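Local coordinates for protein dihydrofolate reductase (Schistosoma mansoni, PDB 3VCO) that reduces 7,8-dihydrofolate to tetrahydrofolate with NADPH, a key step of folate metabolism needed for the synthesis of thymidylate, purines and glycine, at residues G133-L141 with D162-W170; K172-P182 with F193-P201. All coordinates share one frame; numbering follows the deposited sequence.

Contact 1. Residues G133-L141 with D162-W170; sequences GYRLYKEAL and DTYFPKVDW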
# COMPACT_ATOMS: atom_id res chain seq x y z
N GLY A 133 7.38 0.97 2.37
CA GLY A 133 8.22 1.13 3.51
C GLY A 133 8.01 -0.09 4.38
O GLY A 133 6.94 -0.30 4.93
N TYR A 134 9.04 -0.91 4.52
CA TYR A 134 9.07 -1.84 5.64
C TYR A 134 8.76 -1.11 6.97
O TYR A 134 7.97 -1.58 7.73
CB TYR A 134 10.45 -2.55 5.77
CG TYR A 134 10.55 -3.30 7.08
CD1 TYR A 134 11.16 -2.73 8.20
CD2 TYR A 134 9.98 -4.57 7.22
CE1 TYR A 134 11.24 -3.41 9.42
CE2 TYR A 134 10.04 -5.25 8.44
CZ TYR A 134 10.68 -4.67 9.54
OH TYR A 134 10.75 -5.32 10.75
N ARG A 135 9.42 0.01 7.25
CA ARG A 135 9.14 0.74 8.49
C ARG A 135 7.69 1.18 8.69
O ARG A 135 7.18 1.18 9.81
CB ARG A 135 10.06 1.95 8.63
CG ARG A 135 11.32 1.61 9.43
CD ARG A 135 12.39 2.69 9.26
NE ARG A 135 12.64 2.94 7.85
CZ ARG A 135 12.99 4.12 7.34
NH1 ARG A 135 13.15 5.16 8.15
NH2 ARG A 135 13.20 4.24 6.04
N LEU A 136 7.03 1.56 7.60
CA LEU A 136 5.61 1.95 7.68
C LEU A 136 4.70 0.76 7.86
O LEU A 136 3.73 0.80 8.62
CB LEU A 136 5.19 2.71 6.42
CG LEU A 136 5.73 4.14 6.24
CD1 LEU A 136 4.97 4.87 5.17
CD2 LEU A 136 5.70 4.95 7.53
N TYR A 137 4.99 -0.32 7.12
CA TYR A 137 4.25 -1.55 7.32
C TYR A 137 4.41 -1.94 8.77
O TYR A 137 3.49 -2.39 9.40
CB TYR A 137 4.84 -2.68 6.50
CG TYR A 137 4.63 -2.57 5.01
CD1 TYR A 137 3.43 -2.10 4.50
CD2 TYR A 137 5.62 -3.01 4.10
CE1 TYR A 137 3.23 -2.05 3.12
CE2 TYR A 137 5.41 -2.95 2.72
CZ TYR A 137 4.22 -2.45 2.25
OH TYR A 137 4.00 -2.40 0.88
N LYS A 138 5.62 -1.83 9.27
CA LYS A 138 5.85 -2.34 10.63
C LYS A 138 5.03 -1.52 11.62
O LYS A 138 4.30 -2.07 12.45
CB LYS A 138 7.32 -2.30 10.99
CG LYS A 138 7.61 -2.86 12.39
CD LYS A 138 9.12 -2.95 12.69
CE LYS A 138 9.41 -3.63 14.04
NZ LYS A 138 9.08 -2.75 15.20
N GLU A 139 5.11 -0.20 11.52
CA GLU A 139 4.33 0.66 12.42
C GLU A 139 2.85 0.42 12.30
O GLU A 139 2.14 0.37 13.31
CB GLU A 139 4.64 2.13 12.20
CG GLU A 139 5.95 2.51 12.90
CD GLU A 139 6.48 3.82 12.42
OE1 GLU A 139 5.69 4.58 11.82
OE2 GLU A 139 7.69 4.09 12.64
N ALA A 140 2.37 0.28 11.07
CA ALA A 140 0.96 -0.02 10.84
C ALA A 140 0.51 -1.32 11.46
O ALA A 140 -0.61 -1.42 11.97
CB ALA A 140 0.66 -0.02 9.31
N LEU A 141 1.35 -2.35 11.40
CA LEU A 141 0.95 -3.65 11.95
C LEU A 141 1.08 -3.70 13.47
O LEU A 141 0.34 -4.42 14.12
CB LEU A 141 1.84 -4.78 11.37
CG LEU A 141 1.38 -5.12 9.95
CD1 LEU A 141 2.37 -6.03 9.27
CD2 LEU A 141 0.01 -5.77 10.05
N ASP A 162 14.51 -10.52 -0.37
CA ASP A 162 15.25 -10.67 0.89
C ASP A 162 15.06 -9.59 1.97
O ASP A 162 15.74 -9.63 2.99
CB ASP A 162 16.75 -10.86 0.59
CG ASP A 162 17.28 -9.84 -0.39
OD1 ASP A 162 18.23 -10.17 -1.14
OD2 ASP A 162 16.72 -8.71 -0.42
N THR A 163 14.17 -8.62 1.76
CA THR A 163 13.69 -7.78 2.87
C THR A 163 12.39 -8.45 3.25
O THR A 163 11.69 -8.93 2.37
CB THR A 163 13.44 -6.29 2.43
OG1 THR A 163 14.68 -5.57 2.41
CG2 THR A 163 12.47 -5.57 3.36
N TYR A 164 12.06 -8.51 4.54
CA TYR A 164 10.84 -9.22 4.95
C TYR A 164 9.74 -8.37 5.46
O TYR A 164 9.96 -7.36 6.10
CB TYR A 164 11.14 -10.37 5.92
CG TYR A 164 11.85 -11.51 5.20
CD1 TYR A 164 11.12 -12.58 4.66
CD2 TYR A 164 13.23 -11.51 5.04
CE1 TYR A 164 11.75 -13.62 3.97
CE2 TYR A 164 13.87 -12.56 4.35
CZ TYR A 164 13.12 -13.60 3.82
OH TYR A 164 13.74 -14.63 3.15
N PHE A 165 8.53 -8.79 5.16
CA PHE A 165 7.34 -8.21 5.74
C PHE A 165 7.33 -8.48 7.24
O PHE A 165 7.84 -9.49 7.72
CB PHE A 165 6.11 -8.81 5.07
CG PHE A 165 4.85 -8.03 5.30
CD1 PHE A 165 4.69 -6.76 4.73
CD2 PHE A 165 3.82 -8.55 6.09
CE1 PHE A 165 3.50 -6.02 4.94
CE2 PHE A 165 2.65 -7.81 6.31
CZ PHE A 165 2.51 -6.55 5.76
N PRO A 166 6.79 -7.53 8.01
CA PRO A 166 6.72 -7.65 9.48
C PRO A 166 5.99 -8.92 9.86
O PRO A 166 5.24 -9.42 9.04
CB PRO A 166 5.91 -6.41 9.90
CG PRO A 166 6.24 -5.40 8.86
CD PRO A 166 6.45 -6.17 7.54
N LYS A 167 6.24 -9.47 11.04
CA LYS A 167 5.54 -10.68 11.46
C LYS A 167 4.03 -10.48 11.54
O LYS A 167 3.54 -9.47 12.05
CB LYS A 167 6.07 -11.20 12.81
CG LYS A 167 7.58 -11.21 12.95
CD LYS A 167 8.28 -11.90 11.78
CE LYS A 167 9.77 -12.07 12.11
NZ LYS A 167 10.35 -10.85 12.75
N VAL A 168 3.29 -11.43 10.98
CA VAL A 168 1.83 -11.47 11.08
C VAL A 168 1.54 -12.93 11.38
O VAL A 168 2.28 -13.81 10.92
CB VAL A 168 1.17 -11.15 9.72
CG1 VAL A 168 -0.32 -11.00 9.90
CG2 VAL A 168 1.75 -9.90 9.10
N ASP A 169 0.48 -13.22 12.14
CA ASP A 169 0.04 -14.63 12.24
C ASP A 169 -1.01 -14.93 11.16
O ASP A 169 -2.23 -14.70 11.35
CB ASP A 169 -0.42 -15.01 13.65
CG ASP A 169 -1.28 -13.94 14.29
OD1 ASP A 169 -1.91 -14.25 15.33
OD2 ASP A 169 -1.33 -12.80 13.76
N TRP A 170 -0.53 -15.40 10.00
CA TRP A 170 -1.38 -15.53 8.82
C TRP A 170 -2.47 -16.56 9.05
O TRP A 170 -3.52 -16.51 8.40
CB TRP A 170 -0.60 -15.97 7.59
CG TRP A 170 0.73 -15.35 7.41
CD1 TRP A 170 1.00 -14.07 7.04
CD2 TRP A 170 1.99 -16.02 7.54
NE1 TRP A 170 2.36 -13.89 6.96
CE2 TRP A 170 2.99 -15.07 7.25
CE3 TRP A 170 2.37 -17.32 7.88
CZ2 TRP A 170 4.36 -15.38 7.30
CZ3 TRP A 170 3.73 -17.64 7.92
CH2 TRP A 170 4.69 -16.69 7.55
O HOH W 1 9.27 -7.72 12.36
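The hydroxyl of Tyr-134 lies 3.2 Å from a water (Tyr-134 OH to the water oxygen), and the same water accepts a weak hydrogen bond from Lys-167 NZ. This solvent link spans the outer edge of a contact that is otherwise almost wholly apolar. Further back along the side chain, the Tyr-134 ring passes close to the loop backbone, its CD2 coming to 3.0 Å from Tyr-164 O, while CE2 sits 3.8 Å from Pro-166 CD. With CG anti to the backbone N (chi1 169°), the ring swings from the first turn of the helix over to the loop. Pro-166 gives up more surface to the helix than any other residue of the loop: CG lies 3.6 Å from Lys-138 CA, and CB is the same distance from Leu-141 CD1. Helix 134-142 belongs to the crossover between strands 125-130 and 148-156, which flank strand 23-29 in the central sheet of dihydrofolate reductase. Gly-133 is its N-cap, and residues 132-139, first helical turns included, probably bind NADP(+). Deeper in, Phe-165 slips under the helix, and its CE1 stands 3.6 Å from Tyr-137 CG, over one face of the tyrosine ring. The two ring planes are inclined at 58°, an oblique meeting. Leu-141 CD1 lies 3.5 Å from Phe-165 CE2 and also meets Val-168 CG2. Tyr-137 OH is spent inward, on Val-26 O of strand 23-29. Thr-163 and Phe-165 also make backbone hydrogen bonds, to Ile-35 of the probable cofactor site and to Trp-33.

Contact 2. Residues K172-P182 with F193-P201; sequences KLKKVDLPDIP and FKFCVYDVP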
# COMPACT_ATOMS: atom_id res chain seq x y z
N LYS A 172 -4.34 -16.73 11.49
CA LYS A 172 -5.49 -16.05 12.06
C LYS A 172 -6.08 -14.96 11.16
O LYS A 172 -7.13 -14.41 11.46
CB LYS A 172 -5.13 -15.50 13.44
CG LYS A 172 -4.75 -16.63 14.42
CD LYS A 172 -4.42 -16.09 15.81
CE LYS A 172 -3.82 -17.17 16.69
NZ LYS A 172 -2.58 -17.74 16.08
N LEU A 173 -5.40 -14.65 10.06
CA LEU A 173 -5.92 -13.67 9.11
C LEU A 173 -7.28 -14.13 8.60
O LEU A 173 -7.51 -15.32 8.35
CB LEU A 173 -4.97 -13.47 7.93
CG LEU A 173 -3.63 -12.76 8.16
CD1 LEU A 173 -2.81 -12.76 6.89
CD2 LEU A 173 -3.77 -11.35 8.69
N LYS A 174 -8.21 -13.20 8.47
CA LYS A 174 -9.55 -13.53 8.01
C LYS A 174 -9.61 -13.15 6.54
O LYS A 174 -9.43 -11.99 6.18
CB LYS A 174 -10.61 -12.79 8.83
CG LYS A 174 -10.84 -13.38 10.21
CD LYS A 174 -11.07 -12.32 11.30
CE LYS A 174 -12.14 -11.28 10.93
NZ LYS A 174 -11.98 -10.01 11.72
N LYS A 175 -9.78 -14.14 5.69
CA LYS A 175 -9.77 -13.93 4.25
C LYS A 175 -11.07 -13.23 3.88
O LYS A 175 -12.16 -13.62 4.33
CB LYS A 175 -9.67 -15.29 3.54
CG LYS A 175 -9.50 -15.20 2.05
CD LYS A 175 -8.05 -15.04 1.67
CE LYS A 175 -7.84 -15.34 0.19
NZ LYS A 175 -6.91 -16.49 -0.03
N VAL A 176 -10.95 -12.18 3.07
CA VAL A 176 -12.10 -11.38 2.68
C VAL A 176 -12.46 -11.69 1.24
O VAL A 176 -11.57 -11.74 0.39
CB VAL A 176 -11.78 -9.87 2.81
CG1 VAL A 176 -12.96 -9.01 2.35
CG2 VAL A 176 -11.36 -9.51 4.23
N ASP A 177 -13.75 -11.86 0.96
CA ASP A 177 -14.23 -12.00 -0.41
C ASP A 177 -14.76 -10.67 -1.00
O ASP A 177 -15.77 -10.12 -0.54
CB ASP A 177 -15.32 -13.07 -0.47
CG ASP A 177 -16.05 -13.08 -1.79
OD1 ASP A 177 -15.38 -13.15 -2.85
OD2 ASP A 177 -17.30 -13.04 -1.77
N LEU A 178 -14.09 -10.16 -2.02
CA LEU A 178 -14.54 -8.94 -2.68
C LEU A 178 -14.76 -9.21 -4.15
O LEU A 178 -13.92 -9.83 -4.78
CB LEU A 178 -13.52 -7.83 -2.46
CG LEU A 178 -13.48 -7.29 -1.04
CD1 LEU A 178 -12.06 -6.90 -0.70
CD2 LEU A 178 -14.41 -6.07 -0.90
N PRO A 179 -15.91 -8.76 -4.69
CA PRO A 179 -16.38 -9.16 -6.02
C PRO A 179 -15.48 -8.69 -7.16
O PRO A 179 -15.31 -9.42 -8.13
CB PRO A 179 -17.76 -8.48 -6.14
CG PRO A 179 -18.06 -7.93 -4.77
CD PRO A 179 -16.75 -7.69 -4.12
N ASP A 180 -14.94 -7.48 -7.06
CA ASP A 180 -14.12 -6.94 -8.13
C ASP A 180 -12.75 -7.61 -8.15
O ASP A 180 -11.97 -7.35 -9.07
CB ASP A 180 -13.91 -5.43 -7.95
CG ASP A 180 -15.20 -4.64 -7.94
OD1 ASP A 180 -16.21 -5.12 -8.52
OD2 ASP A 180 -15.21 -3.53 -7.35
N ILE A 181 -12.44 -8.44 -7.16
CA ILE A 181 -11.11 -9.04 -7.07
C ILE A 181 -11.06 -10.48 -7.58
O ILE A 181 -11.60 -11.40 -6.97
CB ILE A 181 -10.53 -8.96 -5.65
CG1 ILE A 181 -10.56 -7.50 -5.17
CG2 ILE A 181 -9.11 -9.58 -5.62
CD1 ILE A 181 -10.11 -6.49 -6.20
N PRO A 182 -10.38 -10.69 -8.73
CA PRO A 182 -10.39 -12.02 -9.31
C PRO A 182 -9.54 -12.92 -8.44
O PRO A 182 -8.55 -12.46 -7.86
CB PRO A 182 -9.74 -11.81 -10.68
CG PRO A 182 -8.78 -10.68 -10.44
CD PRO A 182 -9.45 -9.78 -9.43
N PHE A 193 1.24 -15.18 -9.66
CA PHE A 193 0.75 -14.44 -8.51
C PHE A 193 -0.77 -14.55 -8.35
O PHE A 193 -1.48 -15.02 -9.24
CB PHE A 193 1.18 -12.95 -8.54
CG PHE A 193 0.86 -12.25 -9.85
CD1 PHE A 193 1.74 -12.32 -10.92
CD2 PHE A 193 -0.33 -11.55 -10.01
CE1 PHE A 193 1.45 -11.73 -12.13
CE2 PHE A 193 -0.63 -10.94 -11.22
CZ PHE A 193 0.26 -11.02 -12.28
N LYS A 194 -1.24 -14.18 -7.19
CA LYS A 194 -2.67 -14.17 -6.96
C LYS A 194 -2.93 -13.09 -5.95
O LYS A 194 -2.01 -12.68 -5.22
CB LYS A 194 -3.16 -15.52 -6.48
CG LYS A 194 -2.87 -15.80 -5.02
CD LYS A 194 -3.31 -17.20 -4.62
CE LYS A 194 -4.81 -17.32 -4.45
NZ LYS A 194 -5.14 -18.59 -3.71
N PHE A 195 -4.16 -12.63 -5.91
CA PHE A 195 -4.55 -11.49 -5.07
C PHE A 195 -5.41 -11.97 -3.92
O PHE A 195 -6.35 -12.69 -4.12
CB PHE A 195 -5.33 -10.45 -5.89
CG PHE A 195 -4.57 -9.95 -7.11
CD1 PHE A 195 -3.39 -9.22 -6.96
CD2 PHE A 195 -5.02 -10.21 -8.39
CE1 PHE A 195 -2.67 -8.76 -8.08
CE2 PHE A 195 -4.31 -9.76 -9.49
CZ PHE A 195 -3.12 -9.06 -9.33
N CYS A 196 -5.09 -11.52 -2.72
CA CYS A 196 -5.82 -11.96 -1.53
C CYS A 196 -5.97 -10.74 -0.62
O CYS A 196 -5.12 -9.85 -0.58
CB CYS A 196 -5.05 -13.06 -0.79
SG CYS A 196 -5.07 -14.67 -1.59
N VAL A 197 -7.10 -10.69 0.09
CA VAL A 197 -7.38 -9.60 0.99
C VAL A 197 -7.70 -10.15 2.39
O VAL A 197 -8.48 -11.08 2.53
CB VAL A 197 -8.56 -8.81 0.48
CG1 VAL A 197 -8.82 -7.64 1.39
CG2 VAL A 197 -8.29 -8.33 -0.98
N TYR A 198 -7.06 -9.57 3.40
CA TYR A 198 -7.14 -10.12 4.74
C TYR A 198 -7.50 -9.05 5.74
O TYR A 198 -6.96 -7.95 5.69
CB TYR A 198 -5.79 -10.70 5.17
CG TYR A 198 -5.21 -11.78 4.25
CD1 TYR A 198 -5.71 -13.08 4.26
CD2 TYR A 198 -4.16 -11.49 3.41
CE1 TYR A 198 -5.17 -14.06 3.42
CE2 TYR A 198 -3.60 -12.46 2.58
CZ TYR A 198 -4.11 -13.72 2.58
OH TYR A 198 -3.54 -14.65 1.75
N ASP A 199 -8.36 -9.41 6.68
CA ASP A 199 -8.60 -8.60 7.87
C ASP A 199 -7.82 -9.20 9.01
O ASP A 199 -7.91 -10.38 9.27
CB ASP A 199 -10.09 -8.55 8.20
CG ASP A 199 -10.82 -7.60 7.30
OD1 ASP A 199 -10.20 -6.61 6.85
OD2 ASP A 199 -12.00 -7.84 7.02
N VAL A 200 -7.03 -8.36 9.68
CA VAL A 200 -6.27 -8.81 10.82
C VAL A 200 -7.22 -8.70 11.99
O VAL A 200 -7.76 -7.62 12.23
CB VAL A 200 -5.01 -7.93 11.05
CG1 VAL A 200 -4.22 -8.40 12.27
CG2 VAL A 200 -4.14 -7.87 9.77
N PRO A 201 -7.48 -9.82 12.69
CA PRO A 201 -8.42 -9.79 13.81
C PRO A 201 -7.84 -9.09 15.01
O PRO A 201 -8.57 -8.20 15.45
CB PRO A 201 -8.66 -11.27 14.12
CG PRO A 201 -7.39 -11.97 13.65
CD PRO A 201 -6.88 -11.16 12.49
O HOH W 2 -9.46 -12.35 -0.72
O HOH W 3 -6.19 -13.58 -7.64
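Val-197, Leu-173 and Lys-175 lose the most surface where the short strand 174-175 lies antiparallel along the edge of strand 191-200. Their packing surrounds a brief ladder. Lys-174 and Asp-199 form a hydrogen-bonded pair with both bonds nearly straight (Lys-174 N to Asp-199 O 2.9 Å, N-H...O 168°), and Val-176 N adds a third bond to Val-197 O. Beyond it a water takes the next rung, accepting from Val-197 N at 3.0 Å and donating to Val-176 O, so that direct pairing gives way to solvent as the first segment peels off toward its type I turn at 178-181. Where the segments part, Val-197 CG1 meets Leu-178 CD1 at 3.9 Å and also touches Val-176 CB. At the other end Leu-173 spreads its two methyls. CD1 makes a CH-pi contact over one face of Tyr-198, 3.9 Å from the ring centroid, whereas CD2 runs beside Val-200 CG2 at 3.7 Å. His-154 of the adjacent strand 148-156 bonds the Tyr-198 hydroxyl. Lys-175 approaches the same ring: a bend at chi2 (85°) lays its CD 3.5 Å from Tyr-198 CE1, and the chain then runs on toward Cys-196. On the other face of the sheet Val-176 CG2 packs against the Asp-199 carboxylate, itself salt-bridged to Arg-149. Three backbone bonds thus set the strand pairing, a water takes over where the strands part, and apolar groups pack alongside, so that the join between the two segments rests on peptide pairing and packing rather than on charge pairs.

The pair illustrates how packing changes with depth in one fold. Contact 1, partly buried, lays a loop against a helix on the central sheet beside the inferred cofactor site, and relies on rings, a proline and a leucine methyl. Contact 2 lies at the surface, where an edge strand is added to strand 191-200; there backbone hydrogen bonds do the joining, and lysine chains and waters fill in around aliphatic patches. Strand 148-156 relates them, since the helix of contact 1 leads into it and strand 191-200 of contact 2 pairs with it. Their centres are about 17 Å apart, yet they touch: Val-168 CG1 meets Leu-173 CD2 at 3.7 Å.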